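Local coordinates for hypothetical sugar ABC-transporter sugar binding protein (Arthrobacter globiformis, PDB 7BVT) that binds cyclic alpha-maltosyl-1,6-maltose and, as a solute-binding protein of an ABC transporter, probably hands this sugar over for uptake, at residues A[46-51]-A[313-318]; A[27-32]-A[59-64]; A[184-189]-A[241-246]. All blocks are in the same frame, centred on the assembly; numbering follows the deposited sequence.

Interaction 1 (A[46-51]-A[313-318])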
ATOM      1  N   ALA A  46     -17.098  16.469  -1.659  1.00 21.27           N
ATOM      2  CA  ALA A  46     -17.701  17.189  -0.512  1.00 24.96           C
ATOM      3  C   ALA A  46     -16.618  18.035   0.175  1.00 26.16           C
ATOM      4  O   ALA A  46     -16.877  19.179   0.552  1.00 24.04           O
ATOM      5  CB  ALA A  46     -18.316  16.236   0.480  1.00 26.07           C
ATOM      6  N   MET A  47     -15.405  17.490   0.272  1.00 22.18           N
ATOM      7  CA  MET A  47     -14.275  18.228   0.905  1.00 21.05           C
ATOM      8  C   MET A  47     -13.855  19.397   0.029  1.00 19.88           C
ATOM      9  O   MET A  47     -13.496  20.456   0.585  1.00 21.17           O
ATOM     10  CB  MET A  47     -13.127  17.256   1.129  1.00 21.82           C
ATOM     11  CG  MET A  47     -13.717  16.092   1.867  1.00 27.23           C
ATOM     12  SD  MET A  47     -12.603  15.409   2.969  1.00 33.00           S
ATOM     13  CE  MET A  47     -12.598  16.832   4.043  1.00 25.74           C
ATOM     14  N   VAL A  48     -13.841  19.212  -1.288  1.00 20.21           N
ATOM     15  CA  VAL A  48     -13.561  20.309  -2.246  1.00 20.90           C
ATOM     16  C   VAL A  48     -14.641  21.374  -2.011  1.00 21.93           C
ATOM     17  O   VAL A  48     -14.287  22.578  -1.907  1.00 21.74           O
ATOM     18  CB  VAL A  48     -13.492  19.774  -3.686  1.00 21.45           C
ATOM     19  CG1 VAL A  48     -13.599  20.862  -4.735  1.00 22.71           C
ATOM     20  CG2 VAL A  48     -12.225  18.963  -3.940  1.00 22.33           C
ATOM     21  N   ASP A  49     -15.907  20.964  -1.923  1.00 24.00           N
ATOM     22  CA  ASP A  49     -17.002  21.957  -1.701  1.00 27.51           C
ATOM     23  C   ASP A  49     -16.724  22.755  -0.446  1.00 21.33           C
ATOM     24  O   ASP A  49     -16.855  24.036  -0.479  1.00 25.46           O
ATOM     25  CB  ASP A  49     -18.361  21.275  -1.498  1.00 27.67           C
ATOM     26  CG  ASP A  49     -18.904  20.688  -2.765  1.00 32.60           C
ATOM     27  OD1 ASP A  49     -18.395  21.084  -3.837  1.00 31.27           O
ATOM     28  OD2 ASP A  49     -19.845  19.828  -2.628  1.00 36.70           O
ATOM     29  N   THR A  50     -16.387  22.052   0.638  1.00 19.51           N
ATOM     30  CA  THR A  50     -16.111  22.619   1.955  1.00 21.25           C
ATOM     31  C   THR A  50     -14.978  23.637   1.805  1.00 24.55           C
ATOM     32  O   THR A  50     -15.128  24.793   2.260  1.00 22.75           O
ATOM     33  CB  THR A  50     -15.866  21.542   3.004  1.00 22.32           C
ATOM     34  OG1 THR A  50     -17.068  20.771   3.143  1.00 22.59           O
ATOM     35  CG2 THR A  50     -15.492  22.116   4.344  1.00 20.74           C
ATOM     36  N   TYR A  51     -13.839  23.234   1.242  1.00 19.50           N
ATOM     37  CA  TYR A  51     -12.708  24.175   1.045  1.00 19.87           C
ATOM     38  C   TYR A  51     -13.113  25.394   0.215  1.00 20.39           C
ATOM     39  O   TYR A  51     -12.749  26.519   0.609  1.00 21.65           O
ATOM     40  CB  TYR A  51     -11.534  23.419   0.418  1.00 18.10           C
ATOM     41  CG  TYR A  51     -10.356  24.295   0.095  1.00 18.27           C
ATOM     42  CD1 TYR A  51      -9.476  24.672   1.079  1.00 19.23           C
ATOM     43  CD2 TYR A  51     -10.166  24.774  -1.193  1.00 19.35           C
ATOM     44  CE1 TYR A  51      -8.362  25.444   0.771  1.00 19.70           C
ATOM     45  CE2 TYR A  51      -9.070  25.571  -1.492  1.00 18.48           C
ATOM     46  CZ  TYR A  51      -8.158  25.890  -0.515  1.00 17.96           C
ATOM     47  OH  TYR A  51      -7.071  26.666  -0.868  1.00 19.54           O
ATOM     48  N   ALA A 313      -0.837  24.239  -2.905  1.00 19.69           N
ATOM     49  CA  ALA A 313      -0.366  23.715  -1.605  1.00 19.81           C
ATOM     50  C   ALA A 313      -1.284  24.197  -0.469  1.00 19.04           C
ATOM     51  O   ALA A 313      -1.394  23.532   0.556  1.00 21.16           O
ATOM     52  CB  ALA A 313       1.084  24.134  -1.373  1.00 21.53           C
ATOM     53  N   ASP A 314      -2.004  25.304  -0.631  1.00 19.85           N
ATOM     54  CA  ASP A 314      -2.944  25.800   0.398  1.00 19.40           C
ATOM     55  C   ASP A 314      -4.083  24.778   0.543  1.00 18.74           C
ATOM     56  O   ASP A 314      -4.460  24.462   1.678  1.00 18.21           O
ATOM     57  CB  ASP A 314      -3.517  27.186   0.093  1.00 20.32           C
ATOM     58  CG  ASP A 314      -4.370  27.723   1.216  1.00 25.26           C
ATOM     59  OD1 ASP A 314      -3.769  28.152   2.237  1.00 27.69           O
ATOM     60  OD2 ASP A 314      -5.640  27.675   1.105  1.00 25.97           O
ATOM     61  N   PHE A 315      -4.598  24.293  -0.569  1.00 18.20           N
ATOM     62  CA  PHE A 315      -5.647  23.249  -0.538  1.00 16.31           C
ATOM     63  C   PHE A 315      -5.099  21.958   0.108  1.00 16.25           C
ATOM     64  O   PHE A 315      -5.746  21.411   1.028  1.00 17.20           O
ATOM     65  CB  PHE A 315      -6.196  22.967  -1.923  1.00 17.50           C
ATOM     66  CG  PHE A 315      -7.089  21.765  -1.942  1.00 16.95           C
ATOM     67  CD1 PHE A 315      -8.277  21.752  -1.224  1.00 16.89           C
ATOM     68  CD2 PHE A 315      -6.682  20.626  -2.600  1.00 17.92           C
ATOM     69  CE1 PHE A 315      -9.051  20.616  -1.190  1.00 19.09           C
ATOM     70  CE2 PHE A 315      -7.469  19.492  -2.571  1.00 20.26           C
ATOM     71  CZ  PHE A 315      -8.669  19.498  -1.887  1.00 18.71           C
ATOM     72  N   LEU A 316      -3.903  21.543  -0.292  1.00 16.94           N
ATOM     73  CA  LEU A 316      -3.327  20.289   0.269  1.00 16.43           C
ATOM     74  C   LEU A 316      -3.079  20.495   1.768  1.00 16.59           C
ATOM     75  O   LEU A 316      -3.325  19.579   2.550  1.00 17.06           O
ATOM     76  CB  LEU A 316      -2.048  19.931  -0.497  1.00 15.41           C
ATOM     77  CG  LEU A 316      -2.191  19.483  -1.940  1.00 16.88           C
ATOM     78  CD1 LEU A 316      -0.854  19.076  -2.525  1.00 17.94           C
ATOM     79  CD2 LEU A 316      -3.191  18.370  -2.113  1.00 18.14           C
ATOM     80  N   SER A 317      -2.620  21.683   2.185  1.00 16.59           N
ATOM     81  CA  SER A 317      -2.380  21.964   3.630  1.00 16.36           C
ATOM     82  C   SER A 317      -3.705  21.804   4.385  1.00 15.69           C
ATOM     83  O   SER A 317      -3.744  21.183   5.432  1.00 17.09           O
ATOM     84  CB  SER A 317      -1.796  23.354   3.839  1.00 16.10           C
ATOM     85  OG  SER A 317      -0.524  23.485   3.184  1.00 18.35           O
ATOM     86  N   TRP A 318      -4.784  22.347   3.827  1.00 17.37           N
ATOM     87  CA  TRP A 318      -6.104  22.249   4.507  1.00 17.35           C
ATOM     88  C   TRP A 318      -6.546  20.785   4.572  1.00 17.52           C
ATOM     89  O   TRP A 318      -7.023  20.327   5.627  1.00 16.55           O
ATOM     90  CB  TRP A 318      -7.103  23.166   3.780  1.00 17.70           C
ATOM     91  CG  TRP A 318      -8.479  23.031   4.335  1.00 17.32           C
ATOM     92  CD1 TRP A 318      -9.025  23.750   5.362  1.00 18.22           C
ATOM     93  CD2 TRP A 318      -9.511  22.143   3.854  1.00 17.59           C
ATOM     94  NE1 TRP A 318     -10.307  23.311   5.611  1.00 20.38           N
ATOM     95  CE2 TRP A 318     -10.642  22.379   4.670  1.00 18.39           C
ATOM     96  CE3 TRP A 318      -9.614  21.179   2.832  1.00 17.80           C
ATOM     97  CZ2 TRP A 318     -11.801  21.628   4.562  1.00 18.88           C
ATOM     98  CZ3 TRP A 318     -10.796  20.490   2.676  1.00 17.38           C
ATOM     99  CH2 TRP A 318     -11.891  20.754   3.494  1.00 16.92           C
TER

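Interaction 2 (A[27-32]-A[59-64])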
ATOM      1  N   PRO A  27     -10.886  34.114  -7.380  1.00 45.15           N
ATOM      2  CA  PRO A  27      -9.863  33.206  -6.836  1.00 42.04           C
ATOM      3  C   PRO A  27      -8.808  32.707  -7.834  1.00 37.85           C
ATOM      4  O   PRO A  27      -9.006  32.752  -9.032  1.00 37.82           O
ATOM      5  CB  PRO A  27     -10.691  32.027  -6.318  1.00 43.17           C
ATOM      6  CG  PRO A  27     -11.931  32.056  -7.198  1.00 48.61           C
ATOM      7  CD  PRO A  27     -12.236  33.535  -7.354  1.00 47.01           C
ATOM      8  N   VAL A  28      -7.676  32.231  -7.322  1.00 31.19           N
ATOM      9  CA  VAL A  28      -6.709  31.461  -8.150  1.00 28.03           C
ATOM     10  C   VAL A  28      -7.382  30.116  -8.472  1.00 30.71           C
ATOM     11  O   VAL A  28      -7.828  29.430  -7.508  1.00 28.23           O
ATOM     12  CB  VAL A  28      -5.366  31.247  -7.423  1.00 30.85           C
ATOM     13  CG1 VAL A  28      -4.409  30.368  -8.246  1.00 31.26           C
ATOM     14  CG2 VAL A  28      -4.701  32.558  -7.029  1.00 34.45           C
ATOM     15  N   GLU A  29      -7.479  29.766  -9.751  1.00 27.14           N
ATOM     16  CA  GLU A  29      -8.129  28.513 -10.205  1.00 30.24           C
ATOM     17  C   GLU A  29      -7.082  27.408 -10.165  1.00 28.39           C
ATOM     18  O   GLU A  29      -6.002  27.604 -10.715  1.00 27.99           O
ATOM     19  CB  GLU A  29      -8.698  28.673 -11.612  1.00 39.01           C
ATOM     20  CG  GLU A  29      -9.644  29.860 -11.709  1.00 40.89           C
ATOM     21  CD  GLU A  29     -11.028  29.631 -11.132  1.00 42.56           C
ATOM     22  OE1 GLU A  29     -11.376  28.450 -10.886  1.00 40.34           O
ATOM     23  OE2 GLU A  29     -11.775  30.638 -10.936  1.00 46.68           O
ATOM     24  N   VAL A  30      -7.383  26.320  -9.475  1.00 25.58           N
ATOM     25  CA  VAL A  30      -6.457  25.187  -9.269  1.00 22.19           C
ATOM     26  C   VAL A  30      -7.207  23.934  -9.710  1.00 20.43           C
ATOM     27  O   VAL A  30      -8.293  23.634  -9.196  1.00 23.52           O
ATOM     28  CB  VAL A  30      -6.001  25.145  -7.795  1.00 21.56           C
ATOM     29  CG1 VAL A  30      -5.258  23.859  -7.441  1.00 24.87           C
ATOM     30  CG2 VAL A  30      -5.138  26.339  -7.428  1.00 21.79           C
ATOM     31  N   THR A  31      -6.612  23.227 -10.629  1.00 19.40           N
ATOM     32  CA  THR A  31      -7.187  21.969 -11.113  1.00 20.60           C
ATOM     33  C   THR A  31      -6.584  20.772 -10.366  1.00 20.65           C
ATOM     34  O   THR A  31      -5.374  20.767 -10.128  1.00 20.87           O
ATOM     35  CB  THR A  31      -7.014  21.839 -12.607  1.00 23.04           C
ATOM     36  OG1 THR A  31      -5.630  21.886 -12.937  1.00 25.81           O
ATOM     37  CG2 THR A  31      -7.808  22.931 -13.315  1.00 24.07           C
ATOM     38  N   VAL A  32      -7.416  19.797 -10.071  1.00 19.20           N
ATOM     39  CA  VAL A  32      -7.016  18.530  -9.390  1.00 18.83           C
ATOM     40  C   VAL A  32      -7.508  17.391 -10.253  1.00 19.42           C
ATOM     41  O   VAL A  32      -8.709  17.374 -10.508  1.00 20.28           O
ATOM     42  CB  VAL A  32      -7.592  18.406  -7.981  1.00 19.97           C
ATOM     43  CG1 VAL A  32      -7.208  17.063  -7.384  1.00 21.80           C
ATOM     44  CG2 VAL A  32      -7.140  19.534  -7.095  1.00 22.73           C
ATOM     45  N   ARG A  59      -9.944  28.478  -5.792  1.00 24.13           N
ATOM     46  CA  ARG A  59     -11.086  27.636  -6.200  1.00 25.40           C
ATOM     47  C   ARG A  59     -10.510  26.361  -6.821  1.00 22.39           C
ATOM     48  O   ARG A  59      -9.748  26.471  -7.823  1.00 23.07           O
ATOM     49  CB  ARG A  59     -12.012  28.340  -7.196  1.00 29.13           C
ATOM     50  CG  ARG A  59     -13.055  27.428  -7.825  1.00 32.39           C
ATOM     51  CD  ARG A  59     -14.216  28.162  -8.504  1.00 39.66           C
ATOM     52  NE  ARG A  59     -15.316  27.230  -8.826  1.00 48.51           N
ATOM     53  CZ  ARG A  59     -16.178  26.707  -7.935  1.00 51.34           C
ATOM     54  NH1 ARG A  59     -16.105  27.021  -6.647  1.00 60.56           N
ATOM     55  NH2 ARG A  59     -17.122  25.871  -8.333  1.00 52.98           N
ATOM     56  N   ILE A  60     -10.861  25.230  -6.206  1.00 22.31           N
ATOM     57  CA  ILE A  60     -10.425  23.882  -6.640  1.00 21.80           C
ATOM     58  C   ILE A  60     -11.477  23.356  -7.615  1.00 20.78           C
ATOM     59  O   ILE A  60     -12.682  23.361  -7.259  1.00 23.00           O
ATOM     60  CB  ILE A  60     -10.268  22.918  -5.449  1.00 23.02           C
ATOM     61  CG1 ILE A  60      -9.134  23.349  -4.502  1.00 24.27           C
ATOM     62  CG2 ILE A  60     -10.098  21.484  -5.981  1.00 21.47           C
ATOM     63  CD1 ILE A  60      -7.739  23.205  -5.073  1.00 24.63           C
ATOM     64  N   SER A  61     -11.014  22.922  -8.768  1.00 22.53           N
ATOM     65  CA  SER A  61     -11.807  22.199  -9.780  1.00 24.98           C
ATOM     66  C   SER A  61     -11.226  20.804  -9.889  1.00 21.42           C
ATOM     67  O   SER A  61     -10.178  20.671 -10.478  1.00 21.46           O
ATOM     68  CB  SER A  61     -11.812  22.874 -11.121  1.00 26.58           C
ATOM     69  OG  SER A  61     -12.461  24.116 -10.998  1.00 29.37           O
ATOM     70  N   ALA A  62     -11.968  19.840  -9.389  1.00 22.64           N
ATOM     71  CA  ALA A  62     -11.537  18.435  -9.346  1.00 21.73           C
ATOM     72  C   ALA A  62     -12.174  17.717 -10.521  1.00 26.09           C
ATOM     73  O   ALA A  62     -13.381  17.988 -10.746  1.00 25.41           O
ATOM     74  CB  ALA A  62     -11.943  17.857  -8.038  1.00 22.27           C
ATOM     75  N   SER A  63     -11.426  16.838 -11.173  1.00 22.77           N
ATOM     76  CA  SER A  63     -11.916  15.909 -12.234  1.00 24.57           C
ATOM     77  C   SER A  63     -11.425  14.487 -11.975  1.00 25.58           C
ATOM     78  O   SER A  63     -10.232  14.283 -11.627  1.00 21.92           O
ATOM     79  CB  SER A  63     -11.518  16.374 -13.575  1.00 25.33           C
ATOM     80  OG  SER A  63     -11.973  17.707 -13.786  1.00 27.90           O
ATOM     81  N   ASN A  64     -12.287  13.521 -12.222  1.00 23.55           N
ATOM     82  CA  ASN A  64     -11.903  12.097 -12.272  1.00 23.24           C
ATOM     83  C   ASN A  64     -11.237  11.807 -13.607  1.00 23.87           C
ATOM     84  O   ASN A  64     -11.724  12.265 -14.656  1.00 27.38           O
ATOM     85  CB  ASN A  64     -13.098  11.169 -12.068  1.00 24.68           C
ATOM     86  CG  ASN A  64     -12.740   9.736 -12.389  1.00 26.85           C
ATOM     87  OD1 ASN A  64     -12.710   9.316 -13.567  1.00 28.25           O
ATOM     88  ND2 ASN A  64     -12.332   9.015 -11.351  1.00 26.68           N
TER
HETATM   89  O   HOH W   1     -10.516  26.068 -10.642  1.00 32.13           O

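Interaction 3 (A[184-189]-A[241-246])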
ATOM      1  N   TYR A 184      -4.145 -20.977   4.170  1.00 20.32           N
ATOM      2  CA  TYR A 184      -3.611 -19.603   3.958  1.00 18.79           C
ATOM      3  C   TYR A 184      -3.363 -19.408   2.455  1.00 19.12           C
ATOM      4  O   TYR A 184      -2.629 -20.226   1.882  1.00 21.20           O
ATOM      5  CB  TYR A 184      -2.346 -19.411   4.783  1.00 17.31           C
ATOM      6  CG  TYR A 184      -1.628 -18.110   4.537  1.00 17.47           C
ATOM      7  CD1 TYR A 184      -2.193 -16.880   4.887  1.00 18.45           C
ATOM      8  CD2 TYR A 184      -0.345 -18.108   4.029  1.00 17.01           C
ATOM      9  CE1 TYR A 184      -1.508 -15.692   4.676  1.00 17.38           C
ATOM     10  CE2 TYR A 184       0.356 -16.917   3.844  1.00 16.68           C
ATOM     11  CZ  TYR A 184      -0.215 -15.713   4.189  1.00 17.69           C
ATOM     12  OH  TYR A 184       0.450 -14.539   3.951  1.00 17.32           O
ATOM     13  N   ASP A 185      -3.887 -18.345   1.854  1.00 18.68           N
ATOM     14  CA  ASP A 185      -3.626 -18.086   0.413  1.00 20.15           C
ATOM     15  C   ASP A 185      -2.313 -17.312   0.285  1.00 18.20           C
ATOM     16  O   ASP A 185      -2.163 -16.307   1.005  1.00 18.02           O
ATOM     17  CB  ASP A 185      -4.742 -17.262  -0.244  1.00 21.02           C
ATOM     18  CG  ASP A 185      -6.060 -17.983  -0.427  1.00 23.35           C
ATOM     19  OD1 ASP A 185      -6.170 -19.143   0.004  1.00 22.21           O
ATOM     20  OD2 ASP A 185      -6.942 -17.343  -0.997  1.00 26.26           O
ATOM     21  N   LEU A 186      -1.488 -17.693  -0.687  1.00 21.17           N
ATOM     22  CA  LEU A 186      -0.342 -16.870  -1.125  1.00 21.44           C
ATOM     23  C   LEU A 186      -0.630 -16.304  -2.498  1.00 20.68           C
ATOM     24  O   LEU A 186      -1.276 -16.980  -3.347  1.00 21.15           O
ATOM     25  CB  LEU A 186       0.939 -17.694  -1.155  1.00 22.28           C
ATOM     26  CG  LEU A 186       1.556 -17.964   0.192  1.00 20.37           C
ATOM     27  CD1 LEU A 186       2.617 -19.011  -0.003  1.00 21.07           C
ATOM     28  CD2 LEU A 186       2.084 -16.666   0.817  1.00 20.55           C
ATOM     29  N   TYR A 187      -0.138 -15.080  -2.725  1.00 20.01           N
ATOM     30  CA  TYR A 187      -0.304 -14.398  -4.023  1.00 20.26           C
ATOM     31  C   TYR A 187       0.875 -14.821  -4.886  1.00 20.48           C
ATOM     32  O   TYR A 187       1.908 -14.163  -4.884  1.00 21.57           O
ATOM     33  CB  TYR A 187      -0.451 -12.891  -3.814  1.00 19.95           C
ATOM     34  CG  TYR A 187      -1.223 -12.204  -4.903  1.00 23.91           C
ATOM     35  CD1 TYR A 187      -0.710 -12.124  -6.197  1.00 25.17           C
ATOM     36  CD2 TYR A 187      -2.473 -11.674  -4.654  1.00 24.91           C
ATOM     37  CE1 TYR A 187      -1.422 -11.524  -7.215  1.00 26.22           C
ATOM     38  CE2 TYR A 187      -3.193 -11.053  -5.665  1.00 25.74           C
ATOM     39  CZ  TYR A 187      -2.661 -10.987  -6.944  1.00 29.86           C
ATOM     40  OH  TYR A 187      -3.356 -10.404  -7.972  1.00 37.79           O
ATOM     41  N   THR A 188       0.746 -15.963  -5.581  1.00 20.72           N
ATOM     42  CA  THR A 188       1.913 -16.669  -6.140  1.00 21.87           C
ATOM     43  C   THR A 188       2.066 -16.453  -7.646  1.00 22.83           C
ATOM     44  O   THR A 188       3.093 -16.902  -8.119  1.00 23.16           O
ATOM     45  CB  THR A 188       1.832 -18.177  -5.879  1.00 22.12           C
ATOM     46  OG1 THR A 188       0.634 -18.702  -6.448  1.00 23.44           O
ATOM     47  CG2 THR A 188       1.824 -18.546  -4.416  1.00 21.40           C
ATOM     48  N   GLN A 189       1.122 -15.802  -8.333  1.00 24.91           N
ATOM     49  CA  GLN A 189       1.298 -15.550  -9.787  1.00 26.66           C
ATOM     50  C   GLN A 189       1.558 -14.065 -10.092  1.00 24.73           C
ATOM     51  O   GLN A 189       0.790 -13.179  -9.644  1.00 26.87           O
ATOM     52  CB  GLN A 189       0.079 -16.055 -10.538  1.00 29.14           C
ATOM     53  CG  GLN A 189      -0.058 -17.561 -10.396  1.00 33.13           C
ATOM     54  CD  GLN A 189      -1.252 -18.042 -11.178  1.00 33.40           C
ATOM     55  OE1 GLN A 189      -2.351 -18.131 -10.648  1.00 34.32           O
ATOM     56  NE2 GLN A 189      -1.046 -18.225 -12.473  1.00 31.71           N
ATOM     57  N   GLY A 241       1.177 -27.956   1.055  1.00 21.13           N
ATOM     58  CA  GLY A 241      -0.216 -27.831   0.610  1.00 22.03           C
ATOM     59  C   GLY A 241      -1.057 -26.841   1.402  1.00 21.86           C
ATOM     60  O   GLY A 241      -2.235 -26.653   1.016  1.00 21.54           O
ATOM     61  N   VAL A 242      -0.485 -26.228   2.456  1.00 19.69           N
ATOM     62  CA  VAL A 242      -1.246 -25.197   3.247  1.00 21.53           C
ATOM     63  C   VAL A 242      -1.613 -24.018   2.349  1.00 21.18           C
ATOM     64  O   VAL A 242      -2.748 -23.513   2.458  1.00 21.75           O
ATOM     65  CB  VAL A 242      -0.497 -24.762   4.506  1.00 22.37           C
ATOM     66  CG1 VAL A 242      -1.139 -23.525   5.126  1.00 19.71           C
ATOM     67  CG2 VAL A 242      -0.407 -25.896   5.509  1.00 22.34           C
ATOM     68  N   SER A 243      -0.717 -23.626   1.440  1.00 21.64           N
ATOM     69  CA  SER A 243      -0.909 -22.486   0.501  1.00 23.32           C
ATOM     70  C   SER A 243      -0.634 -22.924  -0.933  1.00 23.98           C
ATOM     71  O   SER A 243       0.489 -22.749  -1.394  1.00 22.98           O
ATOM     72  CB  SER A 243       0.075 -21.385   0.873  1.00 20.16           C
ATOM     73  OG  SER A 243      -0.110 -21.035   2.231  1.00 19.72           O
ATOM     74  N   PRO A 244      -1.561 -23.597  -1.642  1.00 23.73           N
ATOM     75  CA  PRO A 244      -1.207 -24.116  -2.949  1.00 25.62           C
ATOM     76  C   PRO A 244      -0.766 -23.021  -3.908  1.00 23.03           C
ATOM     77  O   PRO A 244      -1.253 -21.927  -3.865  1.00 22.60           O
ATOM     78  CB  PRO A 244      -2.492 -24.813  -3.440  1.00 26.31           C
ATOM     79  CG  PRO A 244      -3.183 -25.199  -2.158  1.00 28.56           C
ATOM     80  CD  PRO A 244      -2.898 -24.049  -1.208  1.00 26.39           C
ATOM     81  N   TYR A 245       0.086 -23.419  -4.835  1.00 24.58           N
ATOM     82  CA  TYR A 245       0.516 -22.577  -5.972  1.00 24.44           C
ATOM     83  C   TYR A 245      -0.655 -22.285  -6.896  1.00 25.55           C
ATOM     84  O   TYR A 245      -1.494 -23.185  -7.155  1.00 27.31           O
ATOM     85  CB  TYR A 245       1.651 -23.248  -6.750  1.00 26.39           C
ATOM     86  CG  TYR A 245       1.984 -22.487  -8.011  1.00 28.70           C
ATOM     87  CD1 TYR A 245       2.469 -21.195  -7.945  1.00 27.90           C
ATOM     88  CD2 TYR A 245       1.783 -23.042  -9.267  1.00 29.64           C
ATOM     89  CE1 TYR A 245       2.791 -20.487  -9.096  1.00 27.76           C
ATOM     90  CE2 TYR A 245       2.064 -22.337 -10.427  1.00 30.22           C
ATOM     91  CZ  TYR A 245       2.597 -21.066 -10.345  1.00 34.52           C
ATOM     92  OH  TYR A 245       2.864 -20.374 -11.500  1.00 29.41           O
ATOM     93  N   ALA A 246      -0.731 -21.046  -7.376  1.00 28.22           N
ATOM     94  CA  ALA A 246      -1.736 -20.582  -8.367  1.00 27.98           C
ATOM     95  C   ALA A 246      -3.167 -20.833  -7.863  1.00 29.06           C
ATOM     96  O   ALA A 246      -4.067 -21.206  -8.668  1.00 32.70           O
ATOM     97  CB  ALA A 246      -1.456 -21.244  -9.705  1.00 31.71           C
TER
HETATM   98  O   HOH W   2      -2.338 -20.300  -1.833  1.00 21.68           O
HETATM   99  O   HOH W   3      -1.421 -19.338  -4.779  1.00 23.02           O

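Interaction 1 (A[46-51]-A[313-318])
Y51 reaches across from helix 46-51 to D314, F315 and W318 of helix 313-318. Its CG lies anti to the backbone N (chi1 176°), which carries the ring out to F315 and W318. The segment axes come no closer than 11.2 Å, a wide spacing that suits large aromatic residues. F315 turns its ring edge to the face of Y51 in a T-shaped (edge-to-face) pair, the planes at 70° and F315 CD1 3.5 Å from Y51 CG, while F315 CB adds a CH-pi contact to the same ring. W318 offers a face to the root of the tyrosine: Y51 CB stands 3.9 Å from the centroid of the indole six-membered ring, a second CH-pi contact, and the two rings meet obliquely as the side chains run past each other in opposite directions. The far end of the indole lies against helix 46-51, with W318 CH2 3.3 Å from M47 O and the T50 side chain crossing that of W318 at about a right angle, CG2 beside W318 CZ2. A tyrosine rather than a phenylalanine suits this place because Y51 OH donates to D314 OD2 at 2.6 Å, meeting the anti lone pair of the carboxylate near the plane of the phenol. I60 of strand 58-64 packs against V48, Y51 and F315, M47 touches W328 of helix 322-332, and L316 touches A299 and V301 of strand 292-301.

Interaction 2 (A[27-32]-A[59-64])
V28 O accepts the amide of R59 to open a ladder of five backbone hydrogen bonds between the parallel strands 28-32 and 59-64. V30 and V32 each use both N and O: V30 N bonds to R59 O and V30 O receives S61 N, then V32 N bonds to S61 O and V32 O receives S63 N. Each bond spans 2.8 to 2.9 Å between its N and O, and CA-H...O contacts fill the steps between, the closest from A62 CA to V32 O at 3.2 Å.

Apolar contacts occupy the face bearing V30, V32, I60 and A62. I60 bends at its second torsion (chi2 -69°), which carries CD1 alongside V30 CG1 at a tight 3.5 Å; its other branch, CG2, meets V32 CG2 at 3.7 Å. Branched residues fit here, since they suit extended backbone and let one isoleucine touch two valines. The small A62 lies beside V32 and packs on F44 of helix 38-53, the connection of this beta-alpha-beta crossover.

Polar groups gather on the face of E29, T31, R59 and S61. E29 folds back at chi2 (-77°), bringing OE1 to 3.6 Å from R59 CG, against the aliphatic part of the extended arginine rather than its guanidinium. A water links the two strands here, donating to E29 OE1 and to R59 O and accepting from S61 OG at 2.8 Å. Outside the main ladder, P27 CG rests on R59 CB.

E29 and R59 carry opposite charges without forming a salt bridge, E29 OE1 lying 4.6 Å from R59 NE, so their attraction is probably modest; the backbone ladder and the hydrocarbon face probably carry most of the pairing, with a water-bridged polar surface on the other face.

Interaction 3 (A[184-189]-A[241-246])
S243 fits tightly against Y184 and L186. Its OG, anti to the carbonyl carbon (chi1 -56°), donates to Y184 O at 2.7 Å from 37° above the carbonyl plane, and also lies near the plane of the Y184 ring at its edge, 3.4 Å from CD2. L186 CD1 also packs on the hydroxymethyl, 3.6 Å from S243 CB, so a small side chain with one polar tip suits the place. Were the hydroxyl lost to an alanine, Y184 O would probably be left without this donor and the Y184 ring edge with a small gap beside it. Y184 N adds only a weak bond to V242 O, at 3.4 Å.

Further along, the chain makes an inverse gamma turn centred on Y187, whose CB is directed away from 241-246 and whose side chain touches a bound glucose, forming part of the glycan pocket.

Between L186, T188 and P244 the fit is looser and wet. Two waters donate to P244 O; one accepts from L186 N, the other donates to L186 O and accepts from T188 OG1. Y245 CD1 lies 3.4 Å from T188 OG1, while the Y245 hydroxyl bonds to E389 of helix 377-392. The exposed Q189 lays its amide along A246, with OE1 3.4 Å from A246 CB.

Interactions 1 and 2 share one region of the fold: helix 38-53 supplies residues 46-51 and connects the two strands of interaction 2. They also touch directly, F315 CG coming to 3.5 Å from I60 CD1, so the aromatic cluster of interaction 1 covers part of the apolar face, at I60. Both are only partly buried, with exposed residues such as T50, D314, E29 and R59 at their edges. Interaction 3 is mostly buried yet joins two loops on the opposite side of the chain's centre, touching neither. Rings dominate interaction 1 and a regular backbone ladder interaction 2, whereas interaction 3 relies on side-chain hydroxyls and bridging waters, and it alone includes a residue of the sugar pocket.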